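Local coordinates for protein transcription elongation factor SPT6 (Candida glabrata, PDB 3PJP) that binds the phosphorylated C-terminal repeat domain of RNA polymerase II through its tandem SH2 domain and probably acts as a histone H3-H4 chaperone during transcription elongation, at residues F33-S38 / L45-K50; V59-L64 / L76-Q81; P144-L149 / N163-H168. One frame throughout, in Å; residues are numbered along the deposited sequence.

Contact 1: residues F33-S38 / L45-K50. With ACT (acetate ion), chain C.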
loop_
_atom_site.group_PDB
_atom_site.type_symbol
_atom_site.label_atom_id
_atom_site.label_comp_id
_atom_site.label_asym_id
_atom_site.label_seq_id
_atom_site.Cartn_x
_atom_site.Cartn_y
_atom_site.Cartn_z
ATOM N N PHE A 33 0.239 14.729 0.894
ATOM C CA PHE A 33 1.094 14.230 1.958
ATOM C C PHE A 33 1.692 15.368 2.774
ATOM O O PHE A 33 1.607 16.529 2.394
ATOM C CB PHE A 33 2.224 13.356 1.369
ATOM C CG PHE A 33 3.235 14.133 0.577
ATOM C CD1 PHE A 33 4.400 14.612 1.174
ATOM C CD2 PHE A 33 3.011 14.414 -0.751
ATOM C CE1 PHE A 33 5.328 15.347 0.442
ATOM C CE2 PHE A 33 3.940 15.155 -1.486
ATOM C CZ PHE A 33 5.090 15.618 -0.879
ATOM N N VAL A 34 2.289 15.009 3.902
ATOM C CA VAL A 34 3.199 15.891 4.616
ATOM C C VAL A 34 4.397 15.090 5.079
ATOM O O VAL A 34 4.299 13.881 5.317
ATOM C CB VAL A 34 2.549 16.540 5.855
ATOM C CG1 VAL A 34 1.470 17.541 5.437
ATOM C CG2 VAL A 34 1.994 15.476 6.795
ATOM N N ILE A 35 5.534 15.762 5.188
ATOM C CA ILE A 35 6.679 15.217 5.892
ATOM C C ILE A 35 6.592 15.785 7.310
ATOM O O ILE A 35 6.191 16.930 7.500
ATOM C CB ILE A 35 7.987 15.645 5.207
ATOM C CG1 ILE A 35 7.891 15.373 3.710
ATOM C CG2 ILE A 35 9.186 14.958 5.835
ATOM C CD1 ILE A 35 9.128 15.778 2.935
ATOM N N ARG A 36 6.938 14.992 8.313
ATOM C CA ARG A 36 6.736 15.452 9.680
ATOM C C ARG A 36 7.718 14.862 10.675
ATOM O O ARG A 36 8.563 14.019 10.335
ATOM C CB ARG A 36 5.309 15.146 10.143
ATOM C CG ARG A 36 4.958 13.663 10.098
ATOM C CD ARG A 36 3.599 13.417 10.757
ATOM N NE ARG A 36 3.179 12.015 10.710
ATOM C CZ ARG A 36 3.575 11.081 11.570
ATOM N NH1 ARG A 36 4.439 11.381 12.531
ATOM N NH2 ARG A 36 3.118 9.837 11.463
ATOM N N GLN A 37 7.570 15.325 11.909
ATOM C CA GLN A 37 8.261 14.807 13.076
ATOM C C GLN A 37 7.859 13.352 13.292
ATOM O O GLN A 37 6.694 12.995 13.132
ATOM C CB GLN A 37 7.870 15.663 14.291
ATOM C CG GLN A 37 8.200 15.088 15.661
ATOM C CD GLN A 37 7.516 15.858 16.792
ATOM O OE1 GLN A 37 8.039 16.858 17.290
ATOM N NE2 GLN A 37 6.339 15.398 17.191
ATOM N N SER A 38 8.833 12.509 13.621
ATOM C CA SER A 38 8.557 11.131 13.981
ATOM C C SER A 38 8.472 10.972 15.494
ATOM O O SER A 38 9.240 11.582 16.236
ATOM C CB SER A 38 9.644 10.215 13.427
ATOM O OG SER A 38 9.500 8.903 13.929
ATOM N N LEU A 45 12.288 10.604 10.630
ATOM C CA LEU A 45 11.250 11.515 10.174
ATOM C C LEU A 45 10.105 10.647 9.686
ATOM O O LEU A 45 10.201 9.414 9.695
ATOM C CB LEU A 45 11.748 12.413 9.032
ATOM C CG LEU A 45 12.880 13.407 9.292
ATOM C CD1 LEU A 45 13.413 13.922 7.967
ATOM C CD2 LEU A 45 12.415 14.574 10.176
ATOM N N ALA A 46 9.017 11.269 9.262
ATOM C CA ALA A 46 7.876 10.487 8.811
ATOM C C ALA A 46 7.130 11.164 7.673
ATOM O O ALA A 46 7.162 12.381 7.530
ATOM C CB ALA A 46 6.930 10.199 9.982
ATOM N N ILE A 47 6.477 10.360 6.845
ATOM C CA ILE A 47 5.574 10.897 5.839
ATOM C C ILE A 47 4.187 10.339 6.089
ATOM O O ILE A 47 4.024 9.138 6.278
ATOM C CB ILE A 47 6.023 10.557 4.410
ATOM C CG1 ILE A 47 7.194 11.448 3.994
ATOM C CG2 ILE A 47 4.880 10.736 3.421
ATOM C CD1 ILE A 47 7.827 11.029 2.669
ATOM N N THR A 48 3.189 11.214 6.121
ATOM C CA THR A 48 1.806 10.759 6.162
ATOM C C THR A 48 1.171 11.110 4.834
ATOM O O THR A 48 1.353 12.216 4.336
ATOM C CB THR A 48 1.004 11.439 7.297
ATOM O OG1 THR A 48 1.590 11.105 8.560
ATOM C CG2 THR A 48 -0.444 10.991 7.262
ATOM N N TRP A 49 0.442 10.171 4.243
ATOM C CA TRP A 49 -0.220 10.464 2.978
ATOM C C TRP A 49 -1.617 9.885 2.931
ATOM O O TRP A 49 -1.946 8.960 3.684
ATOM C CB TRP A 49 0.628 10.033 1.772
ATOM C CG TRP A 49 0.866 8.533 1.577
ATOM C CD1 TRP A 49 1.701 7.733 2.297
ATOM C CD2 TRP A 49 0.285 7.707 0.566
ATOM N NE1 TRP A 49 1.672 6.436 1.796
ATOM C CE2 TRP A 49 0.806 6.402 0.733
ATOM C CE3 TRP A 49 -0.623 7.944 -0.469
ATOM C CZ2 TRP A 49 0.441 5.339 -0.099
ATOM C CZ3 TRP A 49 -0.983 6.900 -1.287
ATOM C CH2 TRP A 49 -0.455 5.606 -1.101
ATOM N N LYS A 50 -2.446 10.449 2.059
ATOM C CA LYS A 50 -3.853 10.067 1.996
ATOM C C LYS A 50 -4.121 9.082 0.864
ATOM O O LYS A 50 -3.838 9.361 -0.296
ATOM C CB LYS A 50 -4.754 11.298 1.846
ATOM C CG LYS A 50 -6.245 10.958 1.851
ATOM C CD LYS A 50 -7.124 12.194 1.625
ATOM C CE LYS A 50 -8.599 11.787 1.629
ATOM N NZ LYS A 50 -9.523 12.942 1.491
HETATM C C ACT C . 5.131 8.445 14.054
HETATM O O ACT C . 4.028 8.288 13.493
HETATM O OXT ACT C . 5.323 9.563 14.582
HETATM C CH3 ACT C . 6.158 7.354 14.089
#

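Contact 2: residues V59-L64 / L76-Q81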
loop_
_atom_site.group_PDB
_atom_site.type_symbol
_atom_site.label_atom_id
_atom_site.label_comp_id
_atom_site.label_asym_id
_atom_site.label_seq_id
_atom_site.Cartn_x
_atom_site.Cartn_y
_atom_site.Cartn_z
ATOM N N VAL A 59 4.504 6.587 6.975
ATOM C CA VAL A 59 5.716 5.966 6.453
ATOM C C VAL A 59 6.904 6.473 7.248
ATOM O O VAL A 59 7.111 7.690 7.365
ATOM C CB VAL A 59 5.881 6.326 4.980
ATOM C CG1 VAL A 59 7.118 5.637 4.378
ATOM C CG2 VAL A 59 4.624 5.952 4.210
ATOM N N ASP A 60 7.678 5.554 7.817
ATOM C CA ASP A 60 8.828 5.972 8.603
ATOM C C ASP A 60 10.054 6.180 7.742
ATOM O O ASP A 60 10.314 5.420 6.817
ATOM C CB ASP A 60 9.153 4.983 9.716
ATOM C CG ASP A 60 10.346 5.431 10.544
ATOM O OD1 ASP A 60 10.178 6.307 11.415
ATOM O OD2 ASP A 60 11.451 4.902 10.320
ATOM N N ILE A 61 10.792 7.238 8.061
ATOM C CA ILE A 61 12.073 7.523 7.427
ATOM C C ILE A 61 13.185 7.448 8.475
ATOM O O ILE A 61 13.187 8.201 9.454
ATOM C CB ILE A 61 12.066 8.920 6.766
ATOM C CG1 ILE A 61 10.952 9.016 5.725
ATOM C CG2 ILE A 61 13.394 9.185 6.078
ATOM C CD1 ILE A 61 10.648 10.446 5.310
ATOM N N GLN A 62 14.126 6.534 8.276
ATOM C CA GLN A 62 15.274 6.418 9.171
ATOM C C GLN A 62 16.458 7.214 8.619
ATOM O O GLN A 62 16.823 7.091 7.438
ATOM C CB GLN A 62 15.671 4.951 9.347
ATOM C CG GLN A 62 17.017 4.726 10.036
ATOM C CD GLN A 62 16.928 4.720 11.550
ATOM O OE1 GLN A 62 16.273 3.857 12.144
ATOM N NE2 GLN A 62 17.588 5.687 12.189
ATOM N N GLU A 63 17.074 8.034 9.462
ATOM C CA GLU A 63 18.257 8.775 9.022
ATOM C C GLU A 63 19.539 8.030 9.334
ATOM O O GLU A 63 19.655 7.384 10.370
ATOM C CB GLU A 63 18.329 10.124 9.719
ATOM C CG GLU A 63 17.188 11.043 9.445
ATOM C CD GLU A 63 17.362 12.334 10.208
ATOM O OE1 GLU A 63 17.043 12.340 11.408
ATOM O OE2 GLU A 63 17.846 13.320 9.617
ATOM N N LEU A 64 20.505 8.138 8.429
ATOM C CA LEU A 64 21.864 7.696 8.690
ATOM C C LEU A 64 22.818 8.828 8.351
ATOM O O LEU A 64 22.470 9.751 7.611
ATOM C CB LEU A 64 22.225 6.491 7.823
ATOM C CG LEU A 64 21.237 5.331 7.720
ATOM C CD1 LEU A 64 21.778 4.314 6.743
ATOM C CD2 LEU A 64 20.967 4.704 9.083
ATOM N N LEU A 76 18.844 8.663 3.754
ATOM C CA LEU A 76 17.533 8.424 4.344
ATOM C C LEU A 76 16.997 7.088 3.884
ATOM O O LEU A 76 17.020 6.790 2.699
ATOM C CB LEU A 76 16.562 9.521 3.915
ATOM C CG LEU A 76 16.988 10.973 4.160
ATOM C CD1 LEU A 76 15.950 11.902 3.557
ATOM C CD2 LEU A 76 17.210 11.275 5.641
ATOM N N VAL A 77 16.488 6.306 4.827
ATOM C CA VAL A 77 16.046 4.943 4.517
ATOM C C VAL A 77 14.535 4.813 4.659
ATOM O O VAL A 77 13.966 5.181 5.688
ATOM C CB VAL A 77 16.726 3.918 5.429
ATOM C CG1 VAL A 77 16.350 2.493 4.998
ATOM C CG2 VAL A 77 18.231 4.091 5.374
ATOM N N VAL A 78 13.882 4.325 3.607
ATOM C CA VAL A 78 12.458 4.032 3.668
ATOM C C VAL A 78 12.235 2.597 3.215
ATOM O O VAL A 78 12.621 2.226 2.111
ATOM C CB VAL A 78 11.623 4.946 2.764
ATOM C CG1 VAL A 78 10.133 4.695 3.013
ATOM C CG2 VAL A 78 11.946 6.401 3.041
ATOM N N GLU A 79 11.617 1.810 4.089
ATOM C CA GLU A 79 11.338 0.402 3.811
ATOM C C GLU A 79 12.506 -0.316 3.152
ATOM O O GLU A 79 12.352 -0.972 2.112
ATOM C CB GLU A 79 10.066 0.277 2.973
ATOM C CG GLU A 79 8.870 0.934 3.638
ATOM C CD GLU A 79 7.551 0.510 3.037
ATOM O OE1 GLU A 79 7.518 -0.514 2.321
ATOM O OE2 GLU A 79 6.544 1.203 3.289
ATOM N N GLY A 80 13.686 -0.175 3.749
ATOM C CA GLY A 80 14.839 -0.946 3.324
ATOM C C GLY A 80 15.612 -0.335 2.173
ATOM O O GLY A 80 16.688 -0.813 1.819
ATOM N N GLN A 81 15.076 0.731 1.593
ATOM C CA GLN A 81 15.730 1.378 0.468
ATOM C C GLN A 81 16.417 2.685 0.862
ATOM O O GLN A 81 15.819 3.541 1.527
ATOM C CB GLN A 81 14.730 1.648 -0.655
ATOM C CG GLN A 81 15.363 2.353 -1.831
ATOM C CD GLN A 81 16.455 1.514 -2.450
ATOM O OE1 GLN A 81 16.237 0.347 -2.771
ATOM N NE2 GLN A 81 17.646 2.092 -2.603
HETATM O O HOH W 1 10.230 2.814 6.409
HETATM O O HOH W 2 7.455 2.617 6.245
#

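Contact 3: residues P144-L149 / N163-H168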
loop_
_atom_site.group_PDB
_atom_site.type_symbol
_atom_site.label_atom_id
_atom_site.label_comp_id
_atom_site.label_asym_id
_atom_site.label_seq_id
_atom_site.Cartn_x
_atom_site.Cartn_y
_atom_site.Cartn_z
ATOM N N PRO A 144 -4.162 0.337 6.549
ATOM C CA PRO A 144 -3.925 1.159 5.361
ATOM C C PRO A 144 -2.713 0.727 4.554
ATOM O O PRO A 144 -1.617 0.536 5.084
ATOM C CB PRO A 144 -3.683 2.558 5.945
ATOM C CG PRO A 144 -4.424 2.554 7.232
ATOM C CD PRO A 144 -4.272 1.155 7.770
ATOM N N GLY A 145 -2.930 0.574 3.260
ATOM C CA GLY A 145 -1.883 0.137 2.363
ATOM C C GLY A 145 -2.006 -1.316 1.973
ATOM O O GLY A 145 -1.274 -1.769 1.112
ATOM N N TRP A 146 -2.927 -2.040 2.606
ATOM C CA TRP A 146 -3.180 -3.440 2.242
ATOM C C TRP A 146 -4.437 -3.527 1.394
ATOM O O TRP A 146 -5.305 -2.658 1.456
ATOM C CB TRP A 146 -3.338 -4.330 3.478
ATOM C CG TRP A 146 -2.058 -4.631 4.205
ATOM C CD1 TRP A 146 -1.462 -3.870 5.166
ATOM C CD2 TRP A 146 -1.237 -5.782 4.039
ATOM N NE1 TRP A 146 -0.312 -4.476 5.608
ATOM C CE2 TRP A 146 -0.156 -5.658 4.932
ATOM C CE3 TRP A 146 -1.311 -6.913 3.221
ATOM C CZ2 TRP A 146 0.849 -6.618 5.023
ATOM C CZ3 TRP A 146 -0.305 -7.859 3.304
ATOM C CH2 TRP A 146 0.762 -7.703 4.196
ATOM N N PHE A 147 -4.507 -4.596 0.604
ATOM C CA PHE A 147 -5.665 -4.935 -0.186
ATOM C C PHE A 147 -6.066 -6.362 0.185
ATOM O O PHE A 147 -5.217 -7.188 0.573
ATOM C CB PHE A 147 -5.328 -4.909 -1.675
ATOM C CG PHE A 147 -5.062 -3.537 -2.209
ATOM C CD1 PHE A 147 -6.069 -2.820 -2.834
ATOM C CD2 PHE A 147 -3.810 -2.969 -2.089
ATOM C CE1 PHE A 147 -5.832 -1.548 -3.331
ATOM C CE2 PHE A 147 -3.563 -1.696 -2.585
ATOM C CZ PHE A 147 -4.581 -0.989 -3.204
ATOM N N TYR A 148 -7.354 -6.656 0.062
ATOM C CA TYR A 148 -7.786 -8.046 0.077
ATOM C C TYR A 148 -7.783 -8.604 -1.338
ATOM O O TYR A 148 -8.036 -7.879 -2.302
ATOM C CB TYR A 148 -9.191 -8.196 0.652
ATOM C CG TYR A 148 -9.367 -7.659 2.036
ATOM C CD1 TYR A 148 -8.743 -8.257 3.124
ATOM C CD2 TYR A 148 -10.175 -6.555 2.262
ATOM C CE1 TYR A 148 -8.924 -7.759 4.407
ATOM C CE2 TYR A 148 -10.358 -6.048 3.529
ATOM C CZ TYR A 148 -9.735 -6.649 4.600
ATOM O OH TYR A 148 -9.943 -6.126 5.863
ATOM N N LEU A 149 -7.468 -9.888 -1.452
ATOM C CA LEU A 149 -7.649 -10.646 -2.677
ATOM C C LEU A 149 -8.599 -11.776 -2.308
ATOM O O LEU A 149 -8.217 -12.705 -1.608
ATOM C CB LEU A 149 -6.310 -11.204 -3.155
ATOM C CG LEU A 149 -6.246 -12.284 -4.242
ATOM C CD1 LEU A 149 -7.209 -12.036 -5.396
ATOM C CD2 LEU A 149 -4.822 -12.374 -4.761
ATOM N N ASN A 163 -3.915 -11.685 1.053
ATOM C CA ASN A 163 -3.601 -10.312 1.432
ATOM C C ASN A 163 -2.486 -9.778 0.555
ATOM O O ASN A 163 -1.499 -10.466 0.331
ATOM C CB ASN A 163 -3.189 -10.251 2.896
ATOM C CG ASN A 163 -4.312 -10.686 3.829
ATOM O OD1 ASN A 163 -5.231 -9.917 4.111
ATOM N ND2 ASN A 163 -4.256 -11.929 4.287
ATOM N N VAL A 164 -2.656 -8.548 0.079
ATOM C CA VAL A 164 -1.700 -7.946 -0.845
ATOM C C VAL A 164 -1.249 -6.619 -0.252
ATOM O O VAL A 164 -2.081 -5.798 0.131
ATOM C CB VAL A 164 -2.344 -7.688 -2.220
ATOM C CG1 VAL A 164 -1.383 -6.924 -3.125
ATOM C CG2 VAL A 164 -2.744 -9.000 -2.891
ATOM N N LYS A 165 0.066 -6.406 -0.154
ATOM C CA LYS A 165 0.590 -5.158 0.415
ATOM C C LYS A 165 1.118 -4.252 -0.692
ATOM O O LYS A 165 1.916 -4.671 -1.535
ATOM C CB LYS A 165 1.691 -5.451 1.443
ATOM C CG LYS A 165 2.449 -4.199 1.948
ATOM C CD LYS A 165 1.780 -3.543 3.124
ATOM C CE LYS A 165 2.713 -2.499 3.750
ATOM N NZ LYS A 165 2.093 -1.795 4.904
ATOM N N LEU A 166 0.646 -3.011 -0.692
ATOM C CA LEU A 166 1.142 -2.008 -1.634
ATOM C C LEU A 166 2.538 -1.601 -1.199
ATOM O O LEU A 166 2.729 -1.170 -0.063
ATOM C CB LEU A 166 0.223 -0.780 -1.588
ATOM C CG LEU A 166 0.692 0.411 -2.427
ATOM C CD1 LEU A 166 0.666 0.054 -3.898
ATOM C CD2 LEU A 166 -0.185 1.658 -2.152
ATOM N N THR A 167 3.520 -1.743 -2.086
ATOM C CA THR A 167 4.858 -1.214 -1.807
ATOM C C THR A 167 5.249 -0.201 -2.872
ATOM O O THR A 167 4.508 0.034 -3.823
ATOM C CB THR A 167 5.930 -2.313 -1.753
ATOM O OG1 THR A 167 6.235 -2.737 -3.086
ATOM C CG2 THR A 167 5.451 -3.506 -0.909
ATOM N N HIS A 168 6.410 0.421 -2.706
ATOM C CA HIS A 168 6.864 1.384 -3.701
ATOM C C HIS A 168 7.356 0.721 -4.987
ATOM O O HIS A 168 7.554 1.392 -5.995
ATOM C CB HIS A 168 7.928 2.333 -3.124
ATOM C CG HIS A 168 9.244 1.680 -2.813
ATOM N ND1 HIS A 168 9.447 0.902 -1.695
ATOM C CD2 HIS A 168 10.436 1.732 -3.455
ATOM C CE1 HIS A 168 10.702 0.485 -1.671
ATOM N NE2 HIS A 168 11.324 0.980 -2.725
HETATM O O HOH W 3 1.341 -0.187 1.954
HETATM O O HOH W 4 -5.104 -7.239 3.470
#

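Contact 1: residues F33-S38 / L45-K50
Arg36 tucks CG between its own backbone N and carbonyl carbon (chi1 59°) and then runs extended to NE, which carries its guanidinium across the neighbouring strand to Ala46 and Thr48. Thr48 holds OG1 beside its backbone N (chi1 -62°), on the side from which the arginine arrives. The bond from Arg36 NE to Thr48 OG1 is accordingly short and nearly straight, 2.8 Å with 172° at the hydrogen, and the oxygen lies in the guanidinium plane. Thr48 OG1 is also hydrogen-bonded to His58 ND1, a second-shell contact that helps fix the hydroxyl. The Ala46 methyl sits over the middle of one guanidinium face, with Ala46 CB 3.8 Å from Arg36 CZ. Arg36 NH1 also donates a more bent bond to Gln37 O (2.8 Å), so the group is fixed in rotation as well as in position.

The backbones pair antiparallel, the shortest rung being Arg36 N to Ala46 O at 2.7 Å; Ala21 of helix 18-25 covers the face carrying Val34, Arg36 and Thr48. The other face is apolar: Ile35 CG1 meets Ile47 CG1 at 4.0 Å, the two side chains lying alongside each other, and Trp49 and Phe33 both reach Leu94 of helix 86-105.

Both terminal nitrogens bind one acetate in a bidentate pair, NH1 of Arg36 to OXT at 2.9 Å and NH2 of Arg36 to O at 2.7 Å, and Ser39 N bonds it as well. An arginine ending the strand sequence Phe-Val-Ile-Arg matches the FLVR motif of SH2 domains, and the acetate probably marks the phosphate-binding pocket of the N-terminal SH2 unit.

Contact 2: residues V59-L64 / L76-Q81
Val59 and Val78 meet methyl to methyl inside a beta hairpin of the N-terminal SH2 sheet, where strands 55-64 and 75-78 run antiparallel. Val59 CG1 and Val78 CG1 are 3.4 Å apart, closer than usual for two carbons, and the side chains cross at about a right angle. Val78 reaches this position by setting CG1 opposite its backbone N (chi1 -173°), which turns its other methyl, CG2, to Ile61 CG1 at 3.9 Å. Ile61 in turn uses its second branch, with CG2 lying 3.9 Å from Leu76 CB. One isoleucine thus bridges two residues of the opposite strand, and Ile89 and Tyr93 of helix 86-105 close over this buried face.

Between the two segments the backbones are tied by one hydrogen-bonded pair: Val77 N to Gln62 O is 2.7 Å and Gln62 N to Val77 O is 2.9 Å; Leu64 and Val75 continue the ladder. The Gln62 and Val77 side chains stand on the other face, which is partly exposed. There Leu64 CD1 comes obliquely onto Val77 CG2 at 3.8 Å, while Gln62 bends away and sends NE2 to Asp43.

Beyond Val78 the strands part. The chain folds back in a type I' turn from Val78 to Gln81, closed by backbone bonds in both directions between these two residues, with Gly80 at a positive phi of 86°. Solvent takes over here from direct pairing: one water donates to Asp60 O at 2.6 Å and accepts from Glu79 N at 2.9 Å, occupying the position of the next rung.

Contact 3: residues P144-L149 / N163-H168
Phe147 and Val164 form the reciprocal rung of a beta hairpin in the C-terminal SH2 sheet: Phe147 N to Val164 O is 2.7 Å and Val164 N to Phe147 O is 2.9 Å. A third backbone bond, Leu166 N to Gly145 O at 2.9 Å, extends the pairing to where strand 146-152 begins. Water supplements both ends. One molecule donates to Leu166 O and Gly145 O, another to Phe147 O and Asn163 OD1, the latter at 2.8 Å, tying the asparagine amide to the neighbouring strand.

Phe147 and Val164 turn their side chains to the buried face, where the phenyl ring presents its edge to Leu166, CE2 of Phe147 lying 4.0 Å from Leu166 CB. Leu101 and Leu104 of helix 86-105 pack against that ring.

Trp146 and Lys165 occupy the other face. The indole leans over the adjacent strand, and Lys165, bent at chi2 (87°), runs its aliphatic chain across one face of it. Lys165 CB stands 3.5 Å from the centroid of the Trp146 six-membered ring, only 7° off the normal, a CH-pi contact; further along, Lys165 CD sits 3.4 Å from Trp146 NE1.

How the contacts relate
Contacts 1 and 2 are successive hairpins of one sheet, their centres about 12 Å apart. Their shared seam lies between strands 44-52 and 55-64, where Ile47 O is 2.7 Å from Val59 N and Leu45 O is 2.8 Å from Ile61 N, both probable hydrogen bonds. The acetate held by contact 1 also comes within about 5 Å of the Asp60 side chain in contact 2 (nearest atoms). Contact 3 belongs to the second sheet, its centre about 19 Å from each of the others. The two SH2 units nevertheless meet: Trp49 CH2 is 4.1 Å from Leu166 CD2, and Gln81 CB is 4.0 Å from His168 NE2. Helix 86-105 packs against all three contacts.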